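Local coordinates for protein NADH oxidoreductase (Mesorhizobium loti, PDB 3PI7) that probably binds NADPH and uses it to reduce a quinone-like substrate, as a member of the medium-chain dehydrogenase/reductase family, at residues A[47-58]-A[87-97]; A[178-186]-A[203-211]. All coordinates share one frame; numbering follows the deposited sequence.

Contact 1 (A[47-58]-A[87-97]); sequences PGPSQVLIKVNL and GVGTIVAGGDE
L53 N gives its hydrogen to A93 O in the straightest bond between segments 47-58 and 87-97, at 2.8 Å with an angle of 175°. The carbonyl of L53 is taken not by A93 but by V92 N, almost in line with the C=O bond, so V92 and A93 both face one residue in a classic beta bulge. A second classic bulge lies where N57 and L58 both face V88, whose O accepts from two donors, N57 N at 2.7 Å and the more distant L58 N at 3.3 Å; V88 N repays L58 O. Between them K55 and T90 satisfy each other in both directions. This antiparallel pair belongs to the GroES-like fold, and the other edge of strand 51-56 is paired with strand 123-127. Glycine suits position 89, since a beta carbon there would run into K55 O and I54 CG2. V52 and I54 press on I91, whose CG2, anti to the backbone N (chi1 -65°), comes within 3.7 Å of V52 CB; branched chains give this face bulk. Beyond the end of strand 87-94, G95 N bonds to Q51 O at 2.8 Å, and E97 N to P49 O at 3.0 Å. The type I turn from G48 to Q51 is held partly by Q51, whose OE1 accepts from G48 N at 2.7 Å while its NE2 reaches E127. S50 OG bonds to E127 too, and E97 OE1 merely lies against S50 CB.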
ATOM      1  N   PRO A  47     -30.725   4.882 -26.569  1.00 16.02           N
ATOM      2  CA  PRO A  47     -29.411   4.219 -26.455  1.00 15.68           C
ATOM      3  C   PRO A  47     -28.501   4.605 -27.599  1.00 17.22           C
ATOM      4  O   PRO A  47     -28.971   4.789 -28.732  1.00 17.21           O
ATOM      5  CB  PRO A  47     -29.757   2.739 -26.540  1.00 16.47           C
ATOM      6  CG  PRO A  47     -31.006   2.689 -27.359  1.00 21.20           C
ATOM      7  CD  PRO A  47     -31.777   3.937 -26.995  1.00 16.84           C
ATOM      8  N   GLY A  48     -27.220   4.706 -27.291  1.00 13.56           N
ATOM      9  CA  GLY A  48     -26.184   4.955 -28.288  1.00 15.01           C
ATOM     10  C   GLY A  48     -25.931   3.683 -29.082  1.00 19.47           C
ATOM     11  O   GLY A  48     -26.477   2.628 -28.751  1.00 17.11           O
ATOM     12  N   PRO A  49     -25.048   3.723 -30.085  1.00 16.81           N
ATOM     13  CA  PRO A  49     -24.835   2.528 -30.947  1.00 17.22           C
ATOM     14  C   PRO A  49     -24.500   1.216 -30.223  1.00 18.86           C
ATOM     15  O   PRO A  49     -25.003   0.184 -30.646  1.00 18.55           O
ATOM     16  CB  PRO A  49     -23.676   2.954 -31.847  1.00 19.48           C
ATOM     17  CG  PRO A  49     -23.857   4.429 -31.974  1.00 24.13           C
ATOM     18  CD  PRO A  49     -24.335   4.902 -30.620  1.00 19.25           C
ATOM     19  N   SER A  50     -23.707   1.252 -29.137  1.00 15.11           N
ATOM     20  CA  SER A  50     -23.260   0.071 -28.385  1.00 15.07           C
ATOM     21  C   SER A  50     -24.116  -0.192 -27.148  1.00 16.96           C
ATOM     22  O   SER A  50     -23.775  -1.059 -26.339  1.00 16.49           O
ATOM     23  CB  SER A  50     -21.804   0.267 -27.942  1.00 17.37           C
ATOM     24  OG  SER A  50     -21.674   1.380 -27.060  1.00 18.43           O
ATOM     25  N   GLN A  51     -25.222   0.560 -26.992  1.00 13.04           N
ATOM     26  CA  GLN A  51     -26.041   0.503 -25.784  1.00 12.25           C
ATOM     27  C   GLN A  51     -27.422  -0.068 -26.000  1.00 13.78           C
ATOM     28  O   GLN A  51     -27.905  -0.186 -27.127  1.00 11.79           O
ATOM     29  CB  GLN A  51     -26.199   1.923 -25.206  1.00 13.80           C
ATOM     30  CG  GLN A  51     -24.890   2.610 -24.879  1.00 12.97           C
ATOM     31  CD  GLN A  51     -25.116   4.020 -24.382  1.00 16.60           C
ATOM     32  OE1 GLN A  51     -25.987   4.766 -24.870  1.00 15.17           O
ATOM     33  NE2 GLN A  51     -24.331   4.420 -23.401  1.00 15.63           N
ATOM     34  N   VAL A  52     -28.071  -0.404 -24.877  1.00 11.40           N
ATOM     35  CA  VAL A  52     -29.410  -0.921 -24.873  1.00 11.12           C
ATOM     36  C   VAL A  52     -30.241  -0.117 -23.896  1.00 13.63           C
ATOM     37  O   VAL A  52     -29.713   0.428 -22.919  1.00 12.04           O
ATOM     38  CB  VAL A  52     -29.454  -2.440 -24.547  1.00 13.18           C
ATOM     39  CG1 VAL A  52     -28.835  -3.252 -25.676  1.00 13.66           C
ATOM     40  CG2 VAL A  52     -28.764  -2.730 -23.202  1.00 12.58           C
ATOM     41  N   LEU A  53     -31.522  -0.022 -24.191  1.00  9.68           N
ATOM     42  CA  LEU A  53     -32.495   0.636 -23.324  1.00 10.18           C
ATOM     43  C   LEU A  53     -33.250  -0.463 -22.623  1.00 13.07           C
ATOM     44  O   LEU A  53     -33.877  -1.325 -23.277  1.00 12.65           O
ATOM     45  CB  LEU A  53     -33.447   1.506 -24.159  1.00  9.68           C
ATOM     46  CG  LEU A  53     -34.449   2.276 -23.343  1.00 12.30           C
ATOM     47  CD1 LEU A  53     -33.763   3.371 -22.493  1.00 11.96           C
ATOM     48  CD2 LEU A  53     -35.528   2.845 -24.199  1.00 16.19           C
ATOM     49  N   ILE A  54     -33.191  -0.453 -21.308  1.00 10.66           N
ATOM     50  CA  ILE A  54     -33.813  -1.504 -20.507  1.00  8.96           C
ATOM     51  C   ILE A  54     -35.033  -0.990 -19.760  1.00 12.46           C
ATOM     52  O   ILE A  54     -34.931   0.007 -19.029  1.00 11.27           O
ATOM     53  CB  ILE A  54     -32.773  -2.067 -19.509  1.00 10.56           C
ATOM     54  CG1 ILE A  54     -31.501  -2.619 -20.230  1.00 11.14           C
ATOM     55  CG2 ILE A  54     -33.382  -3.167 -18.660  1.00 11.28           C
ATOM     56  CD1 ILE A  54     -30.304  -2.158 -19.641  1.00 19.13           C
ATOM     57  N   LYS A  55     -36.144  -1.746 -19.835  1.00  9.98           N
ATOM     58  CA  LYS A  55     -37.330  -1.506 -19.044  1.00  9.78           C
ATOM     59  C   LYS A  55     -37.047  -2.168 -17.724  1.00 13.79           C
ATOM     60  O   LYS A  55     -37.006  -3.394 -17.662  1.00 12.73           O
ATOM     61  CB  LYS A  55     -38.589  -2.094 -19.730  1.00 11.61           C
ATOM     62  CG  LYS A  55     -39.839  -1.795 -18.932  1.00 18.46           C
ATOM     63  CD  LYS A  55     -41.134  -2.404 -19.519  1.00 17.36           C
ATOM     64  CE  LYS A  55     -42.298  -1.770 -18.764  1.00 25.41           C
ATOM     65  NZ  LYS A  55     -43.580  -1.845 -19.532  1.00 32.49           N
ATOM     66  N   VAL A  56     -36.781  -1.363 -16.683  1.00 10.68           N
ATOM     67  CA  VAL A  56     -36.354  -1.867 -15.391  1.00  9.56           C
ATOM     68  C   VAL A  56     -37.470  -2.534 -14.629  1.00 14.83           C
ATOM     69  O   VAL A  56     -38.533  -1.933 -14.399  1.00 15.58           O
ATOM     70  CB  VAL A  56     -35.724  -0.726 -14.532  1.00 11.23           C
ATOM     71  CG1 VAL A  56     -35.165  -1.290 -13.245  1.00 10.90           C
ATOM     72  CG2 VAL A  56     -34.639   0.017 -15.306  1.00 10.38           C
ATOM     73  N   ASN A  57     -37.190  -3.781 -14.193  1.00 11.51           N
ATOM     74  CA  ASN A  57     -38.116  -4.544 -13.380  0.70 13.00           C
ATOM     75  C   ASN A  57     -37.808  -4.287 -11.903  1.00 16.24           C
ATOM     76  O   ASN A  57     -38.713  -3.965 -11.140  1.00 15.26           O
ATOM     77  CB  ASN A  57     -38.042  -6.039 -13.726  0.70 14.88           C
ATOM     78  CG  ASN A  57     -38.967  -6.881 -12.882  0.70 30.29           C
ATOM     79  OD1 ASN A  57     -40.044  -6.447 -12.468  0.70 32.98           O
ATOM     80  ND2 ASN A  57     -38.598  -8.120 -12.660  0.70 24.16           N
ATOM     81  N   LEU A  58     -36.529  -4.408 -11.512  1.00 12.03           N
ATOM     82  CA  LEU A  58     -36.069  -4.212 -10.139  0.50 12.39           C
ATOM     83  C   LEU A  58     -34.694  -3.599 -10.172  1.00 16.42           C
ATOM     84  O   LEU A  58     -33.891  -3.979 -11.022  1.00 15.99           O
ATOM     85  CB  LEU A  58     -36.015  -5.559  -9.367  0.50 12.41           C
ATOM     86  CG  LEU A  58     -37.318  -6.297  -9.023  0.50 15.49           C
ATOM     87  CD1 LEU A  58     -37.035  -7.730  -8.600  0.50 14.71           C
ATOM     88  CD2 LEU A  58     -38.089  -5.597  -7.905  0.50 16.55           C
ATOM     89  N   GLY A  87     -29.461  -3.400 -12.042  1.00 10.09           N
ATOM     90  CA  GLY A  87     -30.805  -3.917 -11.906  1.00 10.22           C
ATOM     91  C   GLY A  87     -31.052  -5.071 -12.832  1.00 13.36           C
ATOM     92  O   GLY A  87     -30.117  -5.668 -13.404  1.00 11.58           O
ATOM     93  N   VAL A  88     -32.327  -5.360 -12.998  1.00 10.22           N
ATOM     94  CA  VAL A  88     -32.763  -6.393 -13.912  1.00 10.53           C
ATOM     95  C   VAL A  88     -33.909  -5.801 -14.715  1.00 13.08           C
ATOM     96  O   VAL A  88     -34.751  -5.044 -14.198  1.00 11.90           O
ATOM     97  CB  VAL A  88     -33.150  -7.711 -13.186  1.00 14.74           C
ATOM     98  CG1 VAL A  88     -34.350  -7.495 -12.269  1.00 14.47           C
ATOM     99  CG2 VAL A  88     -33.422  -8.854 -14.177  1.00 15.31           C
ATOM    100  N   GLY A  89     -33.979  -6.198 -15.966  1.00 13.26           N
ATOM    101  CA  GLY A  89     -35.087  -5.733 -16.775  1.00 12.50           C
ATOM    102  C   GLY A  89     -35.052  -6.331 -18.146  1.00 13.92           C
ATOM    103  O   GLY A  89     -34.204  -7.172 -18.438  1.00 13.39           O
ATOM    104  N   THR A  90     -35.942  -5.859 -19.010  1.00 11.68           N
ATOM    105  CA  THR A  90     -36.025  -6.383 -20.363  1.00 10.55           C
ATOM    106  C   THR A  90     -35.572  -5.325 -21.328  1.00 12.65           C
ATOM    107  O   THR A  90     -35.996  -4.186 -21.218  1.00 11.97           O
ATOM    108  CB  THR A  90     -37.449  -6.845 -20.660  1.00 17.35           C
ATOM    109  OG1 THR A  90     -37.730  -7.965 -19.805  1.00 22.53           O
ATOM    110  CG2 THR A  90     -37.627  -7.288 -22.109  1.00 11.25           C
ATOM    111  N   ILE A  91     -34.736  -5.714 -22.283  1.00  9.54           N
ATOM    112  CA  ILE A  91     -34.260  -4.754 -23.302  1.00 10.04           C
ATOM    113  C   ILE A  91     -35.355  -4.489 -24.326  1.00 14.26           C
ATOM    114  O   ILE A  91     -35.825  -5.411 -24.987  1.00 13.73           O
ATOM    115  CB  ILE A  91     -32.955  -5.240 -23.968  1.00 11.37           C
ATOM    116  CG1 ILE A  91     -31.823  -5.278 -22.892  1.00 11.06           C
ATOM    117  CG2 ILE A  91     -32.604  -4.261 -25.122  1.00 11.79           C
ATOM    118  CD1 ILE A  91     -30.655  -6.062 -23.245  1.00 10.73           C
ATOM    119  N   VAL A  92     -35.735  -3.203 -24.478  1.00 11.81           N
ATOM    120  CA  VAL A  92     -36.836  -2.810 -25.347  1.00 11.54           C
ATOM    121  C   VAL A  92     -36.317  -2.089 -26.572  1.00 16.81           C
ATOM    122  O   VAL A  92     -37.077  -1.938 -27.526  1.00 16.87           O
ATOM    123  CB  VAL A  92     -37.926  -1.978 -24.585  1.00 12.66           C
ATOM    124  CG1 VAL A  92     -38.635  -2.866 -23.541  1.00 11.71           C
ATOM    125  CG2 VAL A  92     -37.323  -0.724 -23.928  1.00 11.55           C
ATOM    126  N   ALA A  93     -35.050  -1.648 -26.562  1.00 13.17           N
ATOM    127  CA  ALA A  93     -34.430  -0.995 -27.723  1.00 13.71           C
ATOM    128  C   ALA A  93     -32.918  -1.109 -27.630  1.00 17.41           C
ATOM    129  O   ALA A  93     -32.379  -1.266 -26.540  1.00 16.16           O
ATOM    130  CB  ALA A  93     -34.838   0.480 -27.819  1.00 14.41           C
ATOM    131  N   GLY A  94     -32.249  -1.066 -28.769  1.00 16.90           N
ATOM    132  CA  GLY A  94     -30.794  -1.131 -28.795  1.00 17.00           C
ATOM    133  C   GLY A  94     -30.267  -0.175 -29.829  1.00 20.81           C
ATOM    134  O   GLY A  94     -30.995   0.169 -30.750  1.00 17.98           O
ATOM    135  N   GLY A  95     -29.012   0.235 -29.679  1.00 17.54           N
ATOM    136  CA  GLY A  95     -28.298   0.996 -30.695  1.00 17.07           C
ATOM    137  C   GLY A  95     -28.066   0.098 -31.894  1.00 21.77           C
ATOM    138  O   GLY A  95     -28.356  -1.098 -31.828  1.00 21.87           O
ATOM    139  N   ASP A  96     -27.570   0.658 -33.001  1.00 18.49           N
ATOM    140  CA  ASP A  96     -27.434  -0.064 -34.271  1.00 19.77           C
ATOM    141  C   ASP A  96     -26.334  -1.127 -34.302  1.00 22.22           C
ATOM    142  O   ASP A  96     -26.300  -1.908 -35.248  1.00 24.23           O
ATOM    143  CB  ASP A  96     -27.223   0.928 -35.433  1.00 23.01           C
ATOM    144  CG  ASP A  96     -28.498   1.615 -35.929  1.00 43.37           C
ATOM    145  OD1 ASP A  96     -29.620   1.173 -35.534  1.00 42.35           O
ATOM    146  OD2 ASP A  96     -28.383   2.578 -36.729  1.00 54.38           O
ATOM    147  N   GLU A  97     -25.468  -1.202 -33.298  1.00 17.18           N
ATOM    148  CA  GLU A  97     -24.418  -2.227 -33.333  1.00 15.53           C
ATOM    149  C   GLU A  97     -25.045  -3.612 -33.084  1.00 21.03           C
ATOM    150  O   GLU A  97     -26.002  -3.727 -32.311  1.00 19.42           O
ATOM    151  CB  GLU A  97     -23.314  -1.919 -32.335  1.00 16.64           C
ATOM    152  CG  GLU A  97     -22.487  -0.719 -32.776  1.00 20.96           C
ATOM    153  CD  GLU A  97     -21.386  -0.254 -31.843  1.00 33.94           C
ATOM    154  OE1 GLU A  97     -21.025  -1.001 -30.906  1.00 27.29           O
ATOM    155  OE2 GLU A  97     -20.823   0.832 -32.109  1.00 31.63           O
TER

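Contact 2 (A[178-186]-A[203-211]); sequences CKLIIGLAK and ALLKDIGAA
I182 points from helix 178-186 at the end of helix 203-208, and its two branches do different work. CG2, held anti to the backbone N by a chi1 of -70°, rests on the backbone where the second helix stops, 3.4 Å from A210 N. CD1 meets L205 CD2 at 3.9 Å, the two side chains crossing at about a right angle. I208 also lies across I182, its CD1 3.8 Å from I182 CG2, and I208 CD1 also touches K179 CG. K179 uses its methylenes: CG packs against L205 CD2 at 3.8 Å, CD lies beside L204 CD1, and the bend beyond it, at chi3, turns CE and the amine aside. A long aliphatic stem with a charged end suits this partly exposed margin; an alanine here would probably leave the methyls of L205 and I208 less covered and open a gap beside L204. K186 instead runs out extended over I208 O, which CD approaches to 3.4 Å, and its NZ is joined to D207 O through a water, 3.0 Å from each. G209 fits beneath K186 with its positive phi of 130°, and a beta carbon there would strike K186 CB. A210 N returns to L205 O at 3.0 Å, completing the Schellman motif that ends the helix. The short segments 178-186 and 203-208 are inclined by 37°; strand 191-196 lies between their helices in sequence, a helix-strand-helix succession characteristic of the Rossmann-fold nucleotide-binding domain.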
ATOM      1  N   CYS A 178     -19.831  -9.316   1.851  1.00 15.57           N
ATOM      2  CA  CYS A 178     -19.082 -10.152   2.793  0.50 16.51           C
ATOM      3  C   CYS A 178     -19.787 -11.481   2.991  1.00 20.62           C
ATOM      4  O   CYS A 178     -19.121 -12.526   3.034  1.00 20.09           O
ATOM      5  CB  CYS A 178     -18.857  -9.428   4.114  0.50 16.69           C
ATOM      6  SG  CYS A 178     -17.648  -8.083   4.009  0.70 19.92           S
ATOM      7  N   LYS A 179     -21.126 -11.473   3.042  1.00 17.98           N
ATOM      8  CA  LYS A 179     -21.862 -12.714   3.188  1.00 17.38           C
ATOM      9  C   LYS A 179     -21.662 -13.625   1.981  1.00 18.10           C
ATOM     10  O   LYS A 179     -21.536 -14.827   2.168  1.00 16.78           O
ATOM     11  CB  LYS A 179     -23.350 -12.454   3.465  1.00 20.32           C
ATOM     12  CG  LYS A 179     -23.541 -11.749   4.811  1.00 24.27           C
ATOM     13  CD  LYS A 179     -24.978 -11.796   5.341  1.00 29.84           C
ATOM     14  CE  LYS A 179     -25.921 -10.883   4.612  1.00 37.84           C
ATOM     15  NZ  LYS A 179     -27.221 -10.809   5.337  1.00 44.41           N
ATOM     16  N   LEU A 180     -21.588 -13.083   0.750  1.00 16.55           N
ATOM     17  CA  LEU A 180     -21.311 -13.933  -0.418  1.00 15.75           C
ATOM     18  C   LEU A 180     -19.896 -14.545  -0.320  1.00 16.46           C
ATOM     19  O   LEU A 180     -19.689 -15.713  -0.652  1.00 15.41           O
ATOM     20  CB  LEU A 180     -21.427 -13.123  -1.720  1.00 15.12           C
ATOM     21  CG  LEU A 180     -22.826 -12.683  -2.166  1.00 19.97           C
ATOM     22  CD1 LEU A 180     -22.728 -11.788  -3.350  1.00 18.05           C
ATOM     23  CD2 LEU A 180     -23.718 -13.864  -2.453  1.00 25.14           C
ATOM     24  N   ILE A 181     -18.912 -13.738   0.091  1.00 13.13           N
ATOM     25  CA  ILE A 181     -17.525 -14.211   0.208  1.00 12.83           C
ATOM     26  C   ILE A 181     -17.430 -15.261   1.302  1.00 17.88           C
ATOM     27  O   ILE A 181     -16.763 -16.266   1.106  1.00 17.30           O
ATOM     28  CB  ILE A 181     -16.529 -13.037   0.422  1.00 14.75           C
ATOM     29  CG1 ILE A 181     -16.576 -12.138  -0.823  1.00 14.67           C
ATOM     30  CG2 ILE A 181     -15.064 -13.573   0.652  1.00 15.78           C
ATOM     31  CD1 ILE A 181     -15.754 -10.854  -0.751  1.00 21.42           C
ATOM     32  N   ILE A 182     -18.127 -15.039   2.429  1.00 15.09           N
ATOM     33  CA  ILE A 182     -18.129 -16.009   3.537  1.00 14.52           C
ATOM     34  C   ILE A 182     -18.613 -17.384   3.006  1.00 19.66           C
ATOM     35  O   ILE A 182     -17.966 -18.398   3.281  1.00 19.17           O
ATOM     36  CB  ILE A 182     -18.949 -15.509   4.765  1.00 16.62           C
ATOM     37  CG1 ILE A 182     -18.227 -14.348   5.467  1.00 16.14           C
ATOM     38  CG2 ILE A 182     -19.137 -16.664   5.769  1.00 14.56           C
ATOM     39  CD1 ILE A 182     -19.076 -13.522   6.453  1.00 18.50           C
ATOM     40  N   GLY A 183     -19.694 -17.383   2.216  1.00 17.79           N
ATOM     41  CA  GLY A 183     -20.257 -18.580   1.582  1.00 18.21           C
ATOM     42  C   GLY A 183     -19.256 -19.316   0.706  1.00 21.34           C
ATOM     43  O   GLY A 183     -19.069 -20.524   0.859  1.00 22.14           O
ATOM     44  N   LEU A 184     -18.568 -18.584  -0.180  1.00 16.79           N
ATOM     45  CA  LEU A 184     -17.492 -19.120  -1.028  1.00 16.41           C
ATOM     46  C   LEU A 184     -16.374 -19.724  -0.191  1.00 19.90           C
ATOM     47  O   LEU A 184     -15.835 -20.775  -0.526  1.00 18.77           O
ATOM     48  CB  LEU A 184     -16.884 -18.002  -1.896  1.00 15.94           C
ATOM     49  CG  LEU A 184     -17.741 -17.447  -3.036  1.00 19.74           C
ATOM     50  CD1 LEU A 184     -17.069 -16.231  -3.680  1.00 18.85           C
ATOM     51  CD2 LEU A 184     -18.006 -18.522  -4.109  1.00 22.79           C
ATOM     52  N   ALA A 185     -15.962 -18.999   0.867  1.00 16.56           N
ATOM     53  CA  ALA A 185     -14.908 -19.423   1.758  1.00 18.08           C
ATOM     54  C   ALA A 185     -15.254 -20.736   2.425  1.00 21.15           C
ATOM     55  O   ALA A 185     -14.421 -21.632   2.443  1.00 21.94           O
ATOM     56  CB  ALA A 185     -14.674 -18.354   2.809  1.00 18.67           C
ATOM     57  N   LYS A 186     -16.487 -20.868   2.918  1.00 17.36           N
ATOM     58  CA  LYS A 186     -16.937 -22.074   3.629  1.00 19.38           C
ATOM     59  C   LYS A 186     -16.854 -23.292   2.700  1.00 26.42           C
ATOM     60  O   LYS A 186     -16.420 -24.359   3.132  1.00 28.44           O
ATOM     61  CB  LYS A 186     -18.362 -21.885   4.184  1.00 22.96           C
ATOM     62  CG  LYS A 186     -18.845 -23.033   5.072  1.00 29.34           C
ATOM     63  CD  LYS A 186     -20.298 -22.857   5.494  1.00 35.36           C
ATOM     64  CE  LYS A 186     -20.745 -23.994   6.390  1.00 50.85           C
ATOM     65  NZ  LYS A 186     -22.018 -23.674   7.093  1.00 61.68           N
ATOM     66  N   ALA A 203     -24.107 -14.464  15.457  1.00 26.60           N
ATOM     67  CA  ALA A 203     -24.683 -15.773  15.148  1.00 25.63           C
ATOM     68  C   ALA A 203     -24.933 -15.964  13.655  1.00 27.18           C
ATOM     69  O   ALA A 203     -24.559 -17.008  13.119  1.00 24.25           O
ATOM     70  CB  ALA A 203     -25.974 -15.989  15.926  1.00 26.99           C
ATOM     71  N   LEU A 204     -25.496 -14.954  12.962  1.00 24.01           N
ATOM     72  CA  LEU A 204     -25.806 -15.167  11.554  1.00 24.36           C
ATOM     73  C   LEU A 204     -24.558 -15.307  10.713  1.00 24.05           C
ATOM     74  O   LEU A 204     -24.556 -16.114   9.775  1.00 22.46           O
ATOM     75  CB  LEU A 204     -26.757 -14.114  10.966  1.00 25.36           C
ATOM     76  CG  LEU A 204     -26.257 -12.704  10.646  1.00 29.99           C
ATOM     77  CD1 LEU A 204     -25.879 -12.596   9.176  1.00 29.04           C
ATOM     78  CD2 LEU A 204     -27.382 -11.685  10.888  1.00 32.28           C
ATOM     79  N   LEU A 205     -23.512 -14.525  11.023  1.00 18.75           N
ATOM     80  CA  LEU A 205     -22.277 -14.593  10.228  1.00 18.09           C
ATOM     81  C   LEU A 205     -21.541 -15.887  10.491  1.00 21.09           C
ATOM     82  O   LEU A 205     -21.018 -16.484   9.554  1.00 18.87           O
ATOM     83  CB  LEU A 205     -21.373 -13.374  10.450  1.00 18.11           C
ATOM     84  CG  LEU A 205     -21.978 -12.107   9.865  1.00 22.81           C
ATOM     85  CD1 LEU A 205     -21.159 -10.907  10.184  1.00 22.83           C
ATOM     86  CD2 LEU A 205     -22.231 -12.227   8.345  1.00 21.58           C
ATOM     87  N   LYS A 206     -21.592 -16.385  11.734  1.00 20.15           N
ATOM     88  CA  LYS A 206     -20.979 -17.669  12.039  1.00 21.06           C
ATOM     89  C   LYS A 206     -21.751 -18.796  11.358  1.00 27.44           C
ATOM     90  O   LYS A 206     -21.137 -19.750  10.864  1.00 25.84           O
ATOM     91  CB  LYS A 206     -20.911 -17.870  13.541  1.00 23.07           C
ATOM     92  CG  LYS A 206     -19.707 -17.192  14.147  1.00 27.06           C
ATOM     93  CD  LYS A 206     -19.756 -17.230  15.657  1.00 42.24           C
ATOM     94  CE  LYS A 206     -18.509 -16.626  16.248  1.00 57.26           C
ATOM     95  NZ  LYS A 206     -18.554 -16.589  17.733  1.00 70.66           N
ATOM     96  N   ASP A 207     -23.086 -18.650  11.264  1.00 26.76           N
ATOM     97  CA  ASP A 207     -23.956 -19.632  10.622  1.00 27.54           C
ATOM     98  C   ASP A 207     -23.593 -19.837   9.153  1.00 28.57           C
ATOM     99  O   ASP A 207     -23.541 -20.970   8.693  1.00 28.65           O
ATOM    100  CB  ASP A 207     -25.422 -19.204  10.734  1.00 30.39           C
ATOM    101  CG  ASP A 207     -26.380 -20.232  10.173  1.00 45.85           C
ATOM    102  OD1 ASP A 207     -26.413 -21.369  10.713  1.00 48.19           O
ATOM    103  OD2 ASP A 207     -27.078 -19.914   9.182  1.00 47.98           O
ATOM    104  N   ILE A 208     -23.282 -18.755   8.440  1.00 21.61           N
ATOM    105  CA  ILE A 208     -22.965 -18.872   7.020  1.00 21.59           C
ATOM    106  C   ILE A 208     -21.492 -19.272   6.785  1.00 23.86           C
ATOM    107  O   ILE A 208     -21.120 -19.562   5.645  1.00 23.97           O
ATOM    108  CB  ILE A 208     -23.360 -17.595   6.238  1.00 26.24           C
ATOM    109  CG1 ILE A 208     -22.784 -16.334   6.871  1.00 26.76           C
ATOM    110  CG2 ILE A 208     -24.899 -17.516   6.112  1.00 28.01           C
ATOM    111  CD1 ILE A 208     -22.624 -15.232   5.930  1.00 35.36           C
ATOM    112  N   GLY A 209     -20.669 -19.287   7.836  1.00 18.40           N
ATOM    113  CA  GLY A 209     -19.300 -19.770   7.686  1.00 17.75           C
ATOM    114  C   GLY A 209     -18.159 -18.934   8.197  1.00 20.42           C
ATOM    115  O   GLY A 209     -17.010 -19.292   7.950  1.00 19.75           O
ATOM    116  N   ALA A 210     -18.433 -17.807   8.890  1.00 16.47           N
ATOM    117  CA  ALA A 210     -17.308 -17.020   9.399  1.00 15.56           C
ATOM    118  C   ALA A 210     -16.639 -17.770  10.536  1.00 18.68           C
ATOM    119  O   ALA A 210     -17.336 -18.349  11.377  1.00 18.56           O
ATOM    120  CB  ALA A 210     -17.767 -15.658   9.858  1.00 15.93           C
ATOM    121  N   ALA A 211     -15.299 -17.852  10.505  1.00 15.65           N
ATOM    122  CA  ALA A 211     -14.546 -18.535  11.573  1.00 15.70           C
ATOM    123  C   ALA A 211     -14.499 -17.667  12.811  1.00 18.31           C
ATOM    124  O   ALA A 211     -14.579 -18.177  13.928  1.00 19.81           O
ATOM    125  CB  ALA A 211     -13.131 -18.851  11.105  1.00 16.64           C
TER
HETATM  126  O   HOH W   1     -21.259 -22.529   9.756  1.00 38.93           O

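Contact 1 comes first in sequence, wholly ahead of contact 2, and the chain's centre lies between them, with their own centres 35 Å apart and nearest atoms about 14 Å apart. They share no sheet. Contact 1 joins strands 51-56 and 86-94 of the mixed sheet, whereas contact 2 packs helices 176-188 and 202-208 beside the parallel six-stranded sheet, near strand 191-196. Contact 1 thus falls in the GroES-like part and contact 2 in the Rossmann-type part of one enoyl reductase-type chain. In relatives of this kind the nucleotide and substrate generally bind in the cleft between the halves; each contact is internal to its own half, and neither bridges the two.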